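Local coordinates for protein peptidase M3B, oligoendopeptidase F (Enterococcus faecium, PDB 2QR4) that probably hydrolyses peptide bonds in oligopeptides as a metalloendopeptidase of family M3, at residues Ala87-Glu92 with Gln135-Ala140; Glu268-Leu273 with Tyr282-Pro287. All blocks are in the same frame, centred on the assembly; numbering follows the deposited sequence.

Interaction 1. Residues Ala87-Glu92 with Gln135-Ala140; sequences AVSWFE and QESLLA
Ser-89 sits over one turn of the helix 133-141 and meets Glu-136, Ser-137 and Ala-140 there. Its segment starts as the helix 68-87 runs out. Ala-87 is the last residue of that helix, and Val-88 is the first to leave helical backbone angles. Val-88 also opens a type I beta turn that closes at Phe-91, where Phe-91 N bonds back to Val-88 O over 3.3 Å. Ser-89 is the second residue of this turn, and its CB points at the neighbouring helix. With chi1 at 62°, OG is tucked back between N and C of its own backbone and comes down on the backbone of Ser-137. Its closest approach is to Ser-137 CA, at 3.4 Å, a van der Waals contact. The polar partner of Ser-89 OG is Glu-86 O, one residue before the segment. Ser-137 OG turns to the same residue, bonding Glu-86 OE2, so Glu-86 serves both serines. Ser-89 CB lies alongside Glu-136 CB at 4.0 Å, and Ser-89 O approaches Glu-136 CB at 3.7 Å. Ala-140 CB, one turn further on, reaches Ser-89 CB at 4.4 Å. The arrangement is a helix-connecting turn laid against the side of a later helix, with helices and loops but no strand between the two segments. The backbones come close here, with Ser-89 CA and Ser-137 CA 5.5 Å apart. Glu-136 touches with the base of its side chain, then bends at chi2 (-63°) and carries its carboxylate away to a salt bridge with Arg-229. Past Ser-89 the turn faces other neighbours: Trp-90 NE1 bonds Ser-22 OG, and Phe-91 packs on Ile-40 and Val-43 of helix 33-63. Glu-92, in the short helix 91-95, leans on Tyr-119 and Ile-123.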
loop_
_atom_site.group_PDB
_atom_site.type_symbol
_atom_site.label_atom_id
_atom_site.label_comp_id
_atom_site.label_asym_id
_atom_site.label_seq_id
_atom_site.Cartn_x
_atom_site.Cartn_y
_atom_site.Cartn_z
ATOM N N ALA A 87 1.155 10.427 -20.510
ATOM C CA ALA A 87 1.154 10.804 -21.926
ATOM C C ALA A 87 1.708 12.212 -22.160
ATOM O O ALA A 87 2.079 12.572 -23.273
ATOM C CB ALA A 87 -0.251 10.677 -22.498
ATOM N N VAL A 88 1.802 12.981 -21.083
ATOM C CA VAL A 88 2.128 14.396 -21.144
ATOM C C VAL A 88 3.459 14.648 -20.407
ATOM O O VAL A 88 3.911 15.789 -20.234
ATOM C CB VAL A 88 0.921 15.184 -20.554
ATOM C CG1 VAL A 88 1.253 15.961 -19.271
ATOM C CG2 VAL A 88 0.240 16.013 -21.609
ATOM N N SER A 89 4.101 13.556 -20.008
ATOM C CA SER A 89 5.335 13.624 -19.227
ATOM C C SER A 89 6.572 14.060 -20.022
ATOM O O SER A 89 7.598 14.378 -19.429
ATOM C CB SER A 89 5.607 12.273 -18.543
ATOM O OG SER A 89 5.789 11.233 -19.499
ATOM N N TRP A 90 6.490 14.062 -21.352
ATOM C CA TRP A 90 7.619 14.505 -22.177
ATOM C C TRP A 90 7.768 16.029 -22.125
ATOM O O TRP A 90 8.813 16.584 -22.470
ATOM C CB TRP A 90 7.420 14.063 -23.620
ATOM C CG TRP A 90 6.106 14.534 -24.154
ATOM C CD1 TRP A 90 4.934 13.834 -24.184
ATOM C CD2 TRP A 90 5.822 15.819 -24.708
ATOM N NE1 TRP A 90 3.944 14.596 -24.729
ATOM C CE2 TRP A 90 4.456 15.826 -25.057
ATOM C CE3 TRP A 90 6.595 16.967 -24.953
ATOM C CZ2 TRP A 90 3.829 16.943 -25.619
ATOM C CZ3 TRP A 90 5.978 18.071 -25.515
ATOM C CH2 TRP A 90 4.603 18.052 -25.843
ATOM N N PHE A 91 6.710 16.690 -21.670
ATOM C CA PHE A 91 6.545 18.132 -21.809
ATOM C C PHE A 91 7.618 18.994 -21.117
ATOM O O PHE A 91 8.279 19.809 -21.777
ATOM C CB PHE A 91 5.125 18.510 -21.373
ATOM C CG PHE A 91 4.839 19.973 -21.416
ATOM C CD1 PHE A 91 4.946 20.680 -22.599
ATOM C CD2 PHE A 91 4.450 20.640 -20.278
ATOM C CE1 PHE A 91 4.679 22.036 -22.642
ATOM C CE2 PHE A 91 4.175 21.994 -20.315
ATOM C CZ PHE A 91 4.290 22.691 -21.498
ATOM N N GLU A 92 7.799 18.830 -19.808
ATOM C CA GLU A 92 8.792 19.628 -19.071
ATOM C C GLU A 92 10.260 19.323 -19.444
ATOM O O GLU A 92 11.079 20.236 -19.576
ATOM C CB GLU A 92 8.581 19.487 -17.566
ATOM C CG GLU A 92 7.185 19.894 -17.105
ATOM C CD GLU A 92 7.074 20.044 -15.583
ATOM O OE1 GLU A 92 8.049 19.736 -14.855
ATOM O OE2 GLU A 92 6.003 20.476 -15.111
ATOM N N GLN A 135 12.460 8.943 -17.577
ATOM C CA GLN A 135 12.259 8.839 -16.138
ATOM C C GLN A 135 10.915 9.405 -15.719
ATOM O O GLN A 135 10.217 8.783 -14.935
ATOM C CB GLN A 135 13.383 9.537 -15.375
ATOM C CG GLN A 135 14.771 8.977 -15.650
ATOM C CD GLN A 135 15.880 9.935 -15.236
ATOM O OE1 GLN A 135 15.966 11.054 -15.746
ATOM N NE2 GLN A 135 16.740 9.494 -14.316
ATOM N N GLU A 136 10.556 10.582 -16.234
ATOM C CA GLU A 136 9.268 11.215 -15.907
ATOM C C GLU A 136 8.121 10.292 -16.300
ATOM O O GLU A 136 7.123 10.172 -15.575
ATOM C CB GLU A 136 9.094 12.583 -16.613
ATOM C CG GLU A 136 10.024 13.671 -16.105
ATOM C CD GLU A 136 9.778 14.018 -14.640
ATOM O OE1 GLU A 136 8.741 13.568 -14.096
ATOM O OE2 GLU A 136 10.611 14.745 -14.032
ATOM N N SER A 137 8.268 9.643 -17.451
ATOM C CA SER A 137 7.304 8.639 -17.888
ATOM C C SER A 137 7.118 7.492 -16.870
ATOM O O SER A 137 5.986 7.144 -16.518
ATOM C CB SER A 137 7.681 8.102 -19.264
ATOM O OG SER A 137 6.743 7.141 -19.682
ATOM N N LEU A 138 8.214 6.928 -16.368
ATOM C CA LEU A 138 8.106 5.880 -15.334
ATOM C C LEU A 138 7.419 6.366 -14.066
ATOM O O LEU A 138 6.520 5.704 -13.537
ATOM C CB LEU A 138 9.480 5.343 -14.959
ATOM C CG LEU A 138 9.874 3.951 -15.430
ATOM C CD1 LEU A 138 9.019 3.485 -16.581
ATOM C CD2 LEU A 138 11.321 3.995 -15.809
ATOM N N LEU A 139 7.872 7.510 -13.566
ATOM C CA LEU A 139 7.331 8.098 -12.349
ATOM C C LEU A 139 5.842 8.429 -12.468
ATOM O O LEU A 139 5.082 8.181 -11.535
ATOM C CB LEU A 139 8.114 9.362 -11.975
ATOM C CG LEU A 139 9.237 9.304 -10.931
ATOM C CD1 LEU A 139 9.661 7.889 -10.622
ATOM C CD2 LEU A 139 10.428 10.144 -11.375
ATOM N N ALA A 140 5.425 8.990 -13.606
ATOM C CA ALA A 140 4.027 9.367 -13.774
ATOM C C ALA A 140 3.187 8.119 -13.839
ATOM O O ALA A 140 2.167 8.008 -13.154
ATOM C CB ALA A 140 3.818 10.209 -15.035
#

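Interaction 2. Residues Glu268-Leu273 with Tyr282-Pro287; sequences ELRKRL and YDLYTP
Thr-286 O accepts hydrogen bonds from both terminal nitrogens of Arg-270. Arg-270 NH2 gives the sound bond, 2.9 Å long with an N-H...O angle of 160°. That oxygen lies in the guanidinium plane, and NH2 lies in the carbonyl plane of Thr-286. The second bond, from Arg-270 NH1 to the same oxygen, is weak at 3.4 Å. NH2 also makes a weak bond to Asp-283 O, 2.9 Å away but poorly angled at 127°. The two carbonyls therefore hold the edge of the guanidinium, while Leu-284 O lies over the centre of one face, 3.2 Å above the plane. No hydrogen bond joins Leu-284 O to the group, although the carbonyl dipole probably favours the positive charge. Arg-270 leaves its helix extended, with CG anti to N (chi1 165°), and bends at chi3 to present the guanidinium. Its CD packs on Leu-284 CD2 at 3.8 Å. Two side chains of the loop have partners of their own: Asp-283 forms salt bridges with Arg-193 and Arg-190, and Thr-286 OG1 bonds the carbonyl oxygens of Glu-186 and Ser-187. The contact is buried, and the three carbonyls probably offset some of the cost of burying the charge. An arginine of helix 260-274 thus ties down the following loop by its main-chain carbonyls, within the peptidase family M3 region.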
loop_
_atom_site.group_PDB
_atom_site.type_symbol
_atom_site.label_atom_id
_atom_site.label_comp_id
_atom_site.label_asym_id
_atom_site.label_seq_id
_atom_site.Cartn_x
_atom_site.Cartn_y
_atom_site.Cartn_z
ATOM N N GLU A 268 -1.930 22.734 33.524
ATOM C CA GLU A 268 -2.138 22.868 34.965
ATOM C C GLU A 268 -3.462 23.568 35.250
ATOM O O GLU A 268 -4.215 23.164 36.148
ATOM C CB GLU A 268 -0.993 23.633 35.652
ATOM C CG GLU A 268 0.398 23.012 35.458
ATOM C CD GLU A 268 0.679 21.777 36.350
ATOM O OE1 GLU A 268 -0.179 21.364 37.179
ATOM O OE2 GLU A 268 1.789 21.215 36.207
ATOM N N LEU A 269 -3.750 24.618 34.485
ATOM C CA LEU A 269 -4.965 25.395 34.725
ATOM C C LEU A 269 -6.185 24.534 34.446
ATOM O O LEU A 269 -7.122 24.486 35.243
ATOM C CB LEU A 269 -4.989 26.658 33.873
ATOM C CG LEU A 269 -6.270 27.470 33.949
ATOM C CD1 LEU A 269 -6.533 27.883 35.382
ATOM C CD2 LEU A 269 -6.130 28.680 33.044
ATOM N N ARG A 270 -6.170 23.834 33.320
ATOM C CA ARG A 270 -7.263 22.909 33.036
ATOM C C ARG A 270 -7.440 21.827 34.133
ATOM O O ARG A 270 -8.563 21.462 34.478
ATOM C CB ARG A 270 -7.092 22.312 31.646
ATOM C CG ARG A 270 -7.945 21.093 31.358
ATOM C CD ARG A 270 -7.819 20.690 29.882
ATOM N NE ARG A 270 -8.531 21.624 29.007
ATOM C CZ ARG A 270 -9.798 21.468 28.635
ATOM N NH1 ARG A 270 -10.360 22.360 27.848
ATOM N NH2 ARG A 270 -10.504 20.415 29.047
ATOM N N LYS A 271 -6.341 21.341 34.701
ATOM C CA LYS A 271 -6.430 20.351 35.777
ATOM C C LYS A 271 -7.135 20.961 36.978
ATOM O O LYS A 271 -8.051 20.367 37.542
ATOM C CB LYS A 271 -5.047 19.844 36.173
ATOM C CG LYS A 271 -5.038 18.892 37.359
ATOM C CD LYS A 271 -3.733 18.094 37.358
ATOM C CE LYS A 271 -3.495 17.346 38.668
ATOM N NZ LYS A 271 -2.239 16.553 38.576
ATOM N N ARG A 272 -6.715 22.163 37.350
ATOM C CA ARG A 272 -7.366 22.894 38.426
ATOM C C ARG A 272 -8.852 23.119 38.171
ATOM O O ARG A 272 -9.668 22.910 39.062
ATOM C CB ARG A 272 -6.670 24.232 38.685
ATOM C CG ARG A 272 -5.425 24.131 39.570
ATOM C CD ARG A 272 -4.969 25.512 40.076
ATOM N NE ARG A 272 -4.572 26.388 38.971
ATOM C CZ ARG A 272 -3.358 26.406 38.421
ATOM N NH1 ARG A 272 -2.404 25.597 38.877
ATOM N NH2 ARG A 272 -3.096 27.230 37.414
ATOM N N LEU A 273 -9.206 23.551 36.967
ATOM C CA LEU A 273 -10.609 23.852 36.680
ATOM C C LEU A 273 -11.496 22.612 36.786
ATOM O O LEU A 273 -12.590 22.683 37.347
ATOM C CB LEU A 273 -10.773 24.528 35.315
ATOM C CG LEU A 273 -10.319 25.998 35.260
ATOM C CD1 LEU A 273 -10.473 26.576 33.860
ATOM C CD2 LEU A 273 -11.102 26.832 36.240
ATOM N N TYR A 282 -8.031 12.084 27.745
ATOM C CA TYR A 282 -9.485 12.083 27.545
ATOM C C TYR A 282 -10.213 13.161 28.347
ATOM O O TYR A 282 -11.448 13.172 28.416
ATOM C CB TYR A 282 -10.084 10.701 27.815
ATOM C CG TYR A 282 -9.750 10.105 29.165
ATOM C CD1 TYR A 282 -10.360 10.569 30.330
ATOM C CD2 TYR A 282 -8.845 9.057 29.273
ATOM C CE1 TYR A 282 -10.060 9.998 31.579
ATOM C CE2 TYR A 282 -8.540 8.479 30.508
ATOM C CZ TYR A 282 -9.146 8.951 31.654
ATOM O OH TYR A 282 -8.822 8.379 32.868
ATOM N N ASP A 283 -9.450 14.070 28.952
ATOM C CA ASP A 283 -10.047 15.219 29.649
ATOM C C ASP A 283 -9.811 16.562 28.958
ATOM O O ASP A 283 -10.219 17.596 29.487
ATOM C CB ASP A 283 -9.499 15.328 31.077
ATOM C CG ASP A 283 -9.893 14.159 31.950
ATOM O OD1 ASP A 283 -11.058 13.699 31.846
ATOM O OD2 ASP A 283 -9.031 13.710 32.742
ATOM N N LEU A 284 -9.140 16.571 27.806
ATOM C CA LEU A 284 -8.678 17.847 27.234
ATOM C C LEU A 284 -9.670 18.532 26.298
ATOM O O LEU A 284 -9.446 19.672 25.896
ATOM C CB LEU A 284 -7.332 17.689 26.508
ATOM C CG LEU A 284 -6.164 17.051 27.266
ATOM C CD1 LEU A 284 -4.868 17.262 26.515
ATOM C CD2 LEU A 284 -6.043 17.591 28.672
ATOM N N TYR A 285 -10.761 17.857 25.948
ATOM C CA TYR A 285 -11.673 18.410 24.936
ATOM C C TYR A 285 -13.039 18.722 25.491
ATOM O O TYR A 285 -13.927 19.122 24.756
ATOM C CB TYR A 285 -11.784 17.464 23.733
ATOM C CG TYR A 285 -10.433 17.091 23.182
ATOM C CD1 TYR A 285 -9.742 15.986 23.668
ATOM C CD2 TYR A 285 -9.830 17.856 22.186
ATOM C CE1 TYR A 285 -8.493 15.638 23.165
ATOM C CE2 TYR A 285 -8.580 17.524 21.680
ATOM C CZ TYR A 285 -7.918 16.417 22.171
ATOM O OH TYR A 285 -6.678 16.090 21.676
ATOM N N THR A 286 -13.207 18.529 26.795
ATOM C CA THR A 286 -14.462 18.831 27.471
ATOM C C THR A 286 -14.414 20.287 27.979
ATOM O O THR A 286 -13.343 20.777 28.336
ATOM C CB THR A 286 -14.698 17.819 28.622
ATOM O OG1 THR A 286 -16.044 17.910 29.109
ATOM C CG2 THR A 286 -13.729 18.025 29.769
ATOM N N PRO A 287 -15.560 20.992 27.996
ATOM C CA PRO A 287 -15.556 22.421 28.367
ATOM C C PRO A 287 -15.117 22.642 29.805
ATOM O O PRO A 287 -15.580 21.937 30.704
ATOM C CB PRO A 287 -17.026 22.830 28.222
ATOM C CG PRO A 287 -17.635 21.777 27.325
ATOM C CD PRO A 287 -16.915 20.512 27.677
#

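In the fold
The two contacts lie on opposite sides of the chain's centre, with their own centres 53 Å apart and nearest atoms about 36 Å apart. They share no helix and do not touch. They come in series along the chain: interaction 1 closes before interaction 2 opens. Interaction 1 is a surface contact between the turn at 87-92 and helix 133-141, beside residues of the second subunit that pack on Gln-135, Leu-138 and Leu-139. Interaction 2 is buried, joins helix 260-274 to the loop after it, and falls in the stretch assigned to peptidase family M3. Interaction 1 bridges segments 43 residues apart in a largely helical chain, interaction 2 segments only 9 apart.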